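Local coordinates for Ctr9 protein (Myceliophthora thermophila, PDB 6AF0) that probably binds the RNA polymerase II complex and is built largely of helices, with tetratricopeptide repeats among them, at residues R191-L203 and A215-P229. Residues are numbered along the deposited sequence; the frame is centred on the assembly and turned at random.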
loop_
_atom_site.group_PDB
_atom_site.type_symbol
_atom_site.label_atom_id
_atom_site.label_comp_id
_atom_site.label_asym_id
_atom_site.label_seq_id
_atom_site.Cartn_x
_atom_site.Cartn_y
_atom_site.Cartn_z
ATOM N N ARG A 191 26.566 52.162 -14.465
ATOM C CA ARG A 191 26.323 52.254 -15.909
ATOM C C ARG A 191 26.958 51.103 -16.668
ATOM O O ARG A 191 26.875 51.032 -17.889
ATOM C CB ARG A 191 26.757 53.615 -16.487
ATOM C CG ARG A 191 27.845 54.306 -15.711
ATOM C CD ARG A 191 28.496 55.419 -16.516
ATOM N NE ARG A 191 29.630 55.988 -15.784
ATOM C CZ ARG A 191 30.341 57.034 -16.184
ATOM N NH1 ARG A 191 30.056 57.652 -17.318
ATOM N NH2 ARG A 191 31.344 57.466 -15.437
ATOM N N ASN A 192 27.564 50.179 -15.940
ATOM C CA ASN A 192 28.069 48.959 -16.545
ATOM C C ASN A 192 27.014 47.857 -16.534
ATOM O O ASN A 192 26.727 47.258 -15.476
ATOM C CB ASN A 192 29.318 48.478 -15.820
ATOM C CG ASN A 192 30.020 47.357 -16.563
ATOM O OD1 ASN A 192 29.452 46.731 -17.463
ATOM N ND2 ASN A 192 31.256 47.096 -16.191
ATOM N N MET A 193 26.481 47.565 -17.721
ATOM C CA MET A 193 25.356 46.627 -17.862
ATOM C C MET A 193 25.753 45.139 -17.758
ATOM O O MET A 193 24.943 44.286 -17.371
ATOM C CB MET A 193 24.588 46.911 -19.155
ATOM C CG MET A 193 23.860 48.251 -19.168
ATOM S SD MET A 193 22.667 48.428 -17.810
ATOM C CE MET A 193 23.372 49.710 -16.776
ATOM N N LEU A 194 26.996 44.818 -18.077
ATOM C CA LEU A 194 27.458 43.448 -17.866
ATOM C C LEU A 194 27.633 43.154 -16.392
ATOM O O LEU A 194 27.470 42.006 -15.962
ATOM C CB LEU A 194 28.753 43.162 -18.625
ATOM C CG LEU A 194 28.689 43.278 -20.153
ATOM C CD1 LEU A 194 29.910 42.617 -20.763
ATOM C CD2 LEU A 194 27.428 42.647 -20.715
ATOM N N ALA A 195 27.971 44.186 -15.619
ATOM C CA ALA A 195 28.160 44.033 -14.169
ATOM C C ALA A 195 26.838 43.794 -13.460
ATOM O O ALA A 195 26.748 43.015 -12.506
ATOM C CB ALA A 195 28.822 45.265 -13.590
ATOM N N VAL A 196 25.813 44.490 -13.926
ATOM C CA VAL A 196 24.502 44.385 -13.310
ATOM C C VAL A 196 23.871 43.061 -13.736
ATOM O O VAL A 196 23.186 42.399 -12.935
ATOM C CB VAL A 196 23.634 45.639 -13.595
ATOM C CG1 VAL A 196 23.290 45.739 -15.043
ATOM C CG2 VAL A 196 22.354 45.624 -12.768
ATOM N N MET A 197 24.164 42.640 -14.970
ATOM C CA MET A 197 23.734 41.302 -15.447
ATOM C C MET A 197 24.361 40.160 -14.639
ATOM O O MET A 197 23.725 39.131 -14.399
ATOM C CB MET A 197 24.033 41.119 -16.925
ATOM C CG MET A 197 22.996 41.786 -17.802
ATOM S SD MET A 197 23.311 41.648 -19.571
ATOM C CE MET A 197 23.307 39.870 -19.711
ATOM N N GLY A 198 25.607 40.376 -14.229
ATOM C CA GLY A 198 26.333 39.450 -13.367
ATOM C C GLY A 198 25.731 39.389 -11.978
ATOM O O GLY A 198 25.573 38.294 -11.403
ATOM N N LYS A 199 25.404 40.571 -11.441
ATOM C CA LYS A 199 24.679 40.699 -10.161
ATOM C C LYS A 199 23.329 40.011 -10.233
ATOM O O LYS A 199 22.991 39.244 -9.354
ATOM C CB LYS A 199 24.470 42.162 -9.790
ATOM C CG LYS A 199 23.318 42.425 -8.830
ATOM C CD LYS A 199 23.147 43.923 -8.591
ATOM C CE LYS A 199 22.040 44.256 -7.593
ATOM N NZ LYS A 199 21.528 45.650 -7.749
ATOM N N ALA A 200 22.560 40.279 -11.288
ATOM C CA ALA A 200 21.277 39.577 -11.500
ATOM C C ALA A 200 21.459 38.049 -11.465
ATOM O O ALA A 200 20.704 37.326 -10.815
ATOM C CB ALA A 200 20.652 40.002 -12.825
ATOM N N ARG A 201 22.481 37.562 -12.159
ATOM C CA ARG A 201 22.722 36.153 -12.183
ATOM C C ARG A 201 22.936 35.637 -10.775
ATOM O O ARG A 201 22.366 34.621 -10.393
ATOM C CB ARG A 201 23.916 35.828 -13.060
ATOM C CG ARG A 201 24.330 34.368 -12.992
ATOM C CD ARG A 201 23.274 33.474 -13.561
ATOM N NE ARG A 201 23.576 32.046 -13.472
ATOM C CZ ARG A 201 23.152 31.233 -12.517
ATOM N NH1 ARG A 201 22.444 31.694 -11.505
ATOM N NH2 ARG A 201 23.441 29.949 -12.578
ATOM N N ALA A 202 23.763 36.339 -10.008
ATOM C CA ALA A 202 24.088 35.907 -8.648
ATOM C C ALA A 202 22.808 35.855 -7.783
ATOM O O ALA A 202 22.534 34.886 -7.061
ATOM C CB ALA A 202 25.144 36.834 -8.042
ATOM N N LEU A 203 22.008 36.898 -7.893
ATOM C CA LEU A 203 20.757 36.959 -7.174
ATOM C C LEU A 203 19.909 35.730 -7.515
ATOM O O LEU A 203 19.373 35.067 -6.632
ATOM C CB LEU A 203 20.021 38.255 -7.533
ATOM C CG LEU A 203 20.702 39.578 -7.125
ATOM C CD1 LEU A 203 20.173 40.749 -7.949
ATOM C CD2 LEU A 203 20.535 39.858 -5.632
ATOM N N ALA A 215 16.646 43.552 -11.760
ATOM C CA ALA A 215 17.947 43.840 -12.348
ATOM C C ALA A 215 17.999 43.649 -13.881
ATOM O O ALA A 215 18.422 44.565 -14.615
ATOM C CB ALA A 215 19.013 43.030 -11.653
ATOM N N TYR A 216 17.558 42.496 -14.375
ATOM C CA TYR A 216 17.497 42.289 -15.819
ATOM C C TYR A 216 16.614 43.324 -16.472
ATOM O O TYR A 216 16.973 43.861 -17.502
ATOM C CB TYR A 216 16.983 40.900 -16.160
ATOM C CG TYR A 216 17.979 39.809 -15.876
ATOM C CD1 TYR A 216 19.134 39.698 -16.612
ATOM C CD2 TYR A 216 17.767 38.892 -14.871
ATOM C CE1 TYR A 216 20.057 38.707 -16.351
ATOM C CE2 TYR A 216 18.678 37.881 -14.608
ATOM C CZ TYR A 216 19.827 37.791 -15.347
ATOM O OH TYR A 216 20.764 36.798 -15.088
ATOM N N GLN A 217 15.455 43.603 -15.864
ATOM C CA GLN A 217 14.547 44.652 -16.349
ATOM C C GLN A 217 15.235 46.020 -16.374
ATOM O O GLN A 217 15.056 46.798 -17.296
ATOM C CB GLN A 217 13.275 44.704 -15.495
ATOM C CG GLN A 217 12.304 43.547 -15.723
ATOM C CD GLN A 217 11.134 43.572 -14.749
ATOM O OE1 GLN A 217 11.272 44.021 -13.606
ATOM N NE2 GLN A 217 9.984 43.080 -15.190
ATOM N N ASP A 218 16.051 46.297 -15.372
ATOM C CA ASP A 218 16.782 47.559 -15.332
ATOM C C ASP A 218 17.731 47.679 -16.529
ATOM O O ASP A 218 17.864 48.738 -17.151
ATOM C CB ASP A 218 17.561 47.672 -14.024
ATOM C CG ASP A 218 18.064 49.078 -13.767
ATOM O OD1 ASP A 218 17.222 49.982 -13.659
ATOM O OD2 ASP A 218 19.289 49.289 -13.656
ATOM N N VAL A 219 18.380 46.577 -16.864
ATOM C CA VAL A 219 19.250 46.551 -18.036
ATOM C C VAL A 219 18.506 46.853 -19.315
ATOM O O VAL A 219 18.916 47.672 -20.084
ATOM C CB VAL A 219 19.887 45.181 -18.205
ATOM C CG1 VAL A 219 20.912 45.215 -19.324
ATOM C CG2 VAL A 219 20.541 44.772 -16.895
ATOM N N VAL A 220 17.405 46.156 -19.534
ATOM C CA VAL A 220 16.592 46.326 -20.726
ATOM C C VAL A 220 16.144 47.770 -20.793
ATOM O O VAL A 220 16.158 48.369 -21.862
ATOM C CB VAL A 220 15.353 45.396 -20.693
ATOM C CG1 VAL A 220 14.411 45.666 -21.857
ATOM C CG2 VAL A 220 15.771 43.942 -20.748
ATOM N N ALA A 221 15.732 48.314 -19.650
ATOM C CA ALA A 221 15.216 49.674 -19.582
ATOM C C ALA A 221 16.293 50.713 -19.937
ATOM O O ALA A 221 16.116 51.554 -20.833
ATOM C CB ALA A 221 14.686 49.940 -18.196
ATOM N N LYS A 222 17.409 50.635 -19.225
ATOM C CA LYS A 222 18.534 51.515 -19.453
ATOM C C LYS A 222 19.259 51.297 -20.800
ATOM O O LYS A 222 19.781 52.254 -21.370
ATOM C CB LYS A 222 19.531 51.372 -18.300
ATOM C CG LYS A 222 19.001 51.867 -16.961
ATOM C CD LYS A 222 20.124 52.036 -15.946
ATOM C CE LYS A 222 19.699 52.816 -14.721
ATOM N NZ LYS A 222 18.553 52.186 -14.022
ATOM N N MET A 223 19.306 50.059 -21.298
ATOM C CA MET A 223 20.162 49.702 -22.460
ATOM C C MET A 223 19.569 48.571 -23.279
ATOM O O MET A 223 20.130 47.485 -23.326
ATOM C CB MET A 223 21.597 49.323 -22.010
ATOM C CG MET A 223 22.633 49.251 -23.138
ATOM S SD MET A 223 24.324 48.953 -22.581
ATOM C CE MET A 223 25.148 49.029 -24.154
ATOM N N PRO A 224 18.437 48.822 -23.949
ATOM C CA PRO A 224 17.728 47.797 -24.696
ATOM C C PRO A 224 18.610 47.136 -25.747
ATOM O O PRO A 224 18.522 45.925 -25.966
ATOM C CB PRO A 224 16.605 48.561 -25.383
ATOM C CG PRO A 224 16.452 49.807 -24.627
ATOM C CD PRO A 224 17.820 50.138 -24.123
ATOM N N ASP A 225 19.490 47.925 -26.362
ATOM C CA ASP A 225 20.266 47.465 -27.500
ATOM C C ASP A 225 21.370 46.525 -27.095
ATOM O O ASP A 225 22.040 45.981 -27.960
ATOM C CB ASP A 225 20.812 48.658 -28.265
ATOM C CG ASP A 225 19.707 49.458 -28.956
ATOM O OD1 ASP A 225 18.863 48.796 -29.604
ATOM O OD2 ASP A 225 19.677 50.723 -28.850
ATOM N N MET A 226 21.560 46.315 -25.799
ATOM C CA MET A 226 22.454 45.259 -25.323
ATOM C C MET A 226 21.770 43.937 -25.563
ATOM O O MET A 226 20.784 43.631 -24.912
ATOM C CB MET A 226 22.734 45.426 -23.836
ATOM C CG MET A 226 23.404 44.247 -23.156
ATOM S SD MET A 226 24.916 43.770 -23.989
ATOM C CE MET A 226 26.090 44.920 -23.282
ATOM N N VAL A 227 22.285 43.197 -26.533
ATOM C CA VAL A 227 21.713 41.927 -26.979
ATOM C C VAL A 227 22.768 40.827 -27.085
ATOM O O VAL A 227 22.516 39.786 -27.653
ATOM C CB VAL A 227 21.056 42.086 -28.365
ATOM C CG1 VAL A 227 19.805 42.966 -28.289
ATOM C CG2 VAL A 227 22.048 42.638 -29.359
ATOM N N ASP A 228 23.944 41.062 -26.528
ATOM C CA ASP A 228 25.069 40.155 -26.632
ATOM C C ASP A 228 25.840 40.236 -25.321
ATOM O O ASP A 228 26.915 40.855 -25.261
ATOM C CB ASP A 228 25.937 40.584 -27.819
ATOM C CG ASP A 228 27.266 39.834 -27.908
ATOM O OD1 ASP A 228 28.251 40.433 -28.402
ATOM O OD2 ASP A 228 27.332 38.650 -27.492
ATOM N N PRO A 229 25.289 39.638 -24.249
ATOM C CA PRO A 229 24.096 38.814 -24.140
ATOM C C PRO A 229 22.820 39.578 -23.862
ATOM O O PRO A 229 22.856 40.637 -23.243
ATOM C CB PRO A 229 24.378 37.960 -22.907
ATOM C CG PRO A 229 25.613 38.491 -22.278
ATOM C CD PRO A 229 25.892 39.813 -22.920
#
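A200 and Y216 meet where two antiparallel helices of a tetratricopeptide-repeat region pack, a worked example of how small residues let such helices approach: the axes of 193-203 and 215-222 come within 9.0 Å at 159°. CB of A200 sits over one face of the Y216 ring, offset toward the rim and 3.5 Å from its centroid, in a CH-pi contact, and lies 3.6 Å from CB of A215. With CG of Y216 turned beside its backbone N (chi1 -73°), the ring lies flat against the A200 side of helix 193-203, CE2 and CZ nearest; I235 and C238 of helix 232-240 also touch it, so it joins successive helices. Were this tyrosine an alanine, A200 would probably lose the aromatic face its methyl rests on, and a gap would open toward helix 232-240.

Followed outward, CB of M193 lies near CG1 of V219 and SD of M223; its CG approaches SD of M223 more closely, at 3.5 Å. A bend at chi2 (-58°) sets SD against CA of V219, and a second at chi3 turns CE toward CD of K222, whose NZ forms a salt bridge with D218. CG2 of V219 meets CG1 of V196 and CG of M197. Past that helix, L194 CD2 touches M226 CE, while CE of M197 lies 3.7 Å from CG of P229, the proline after a cis peptide bond.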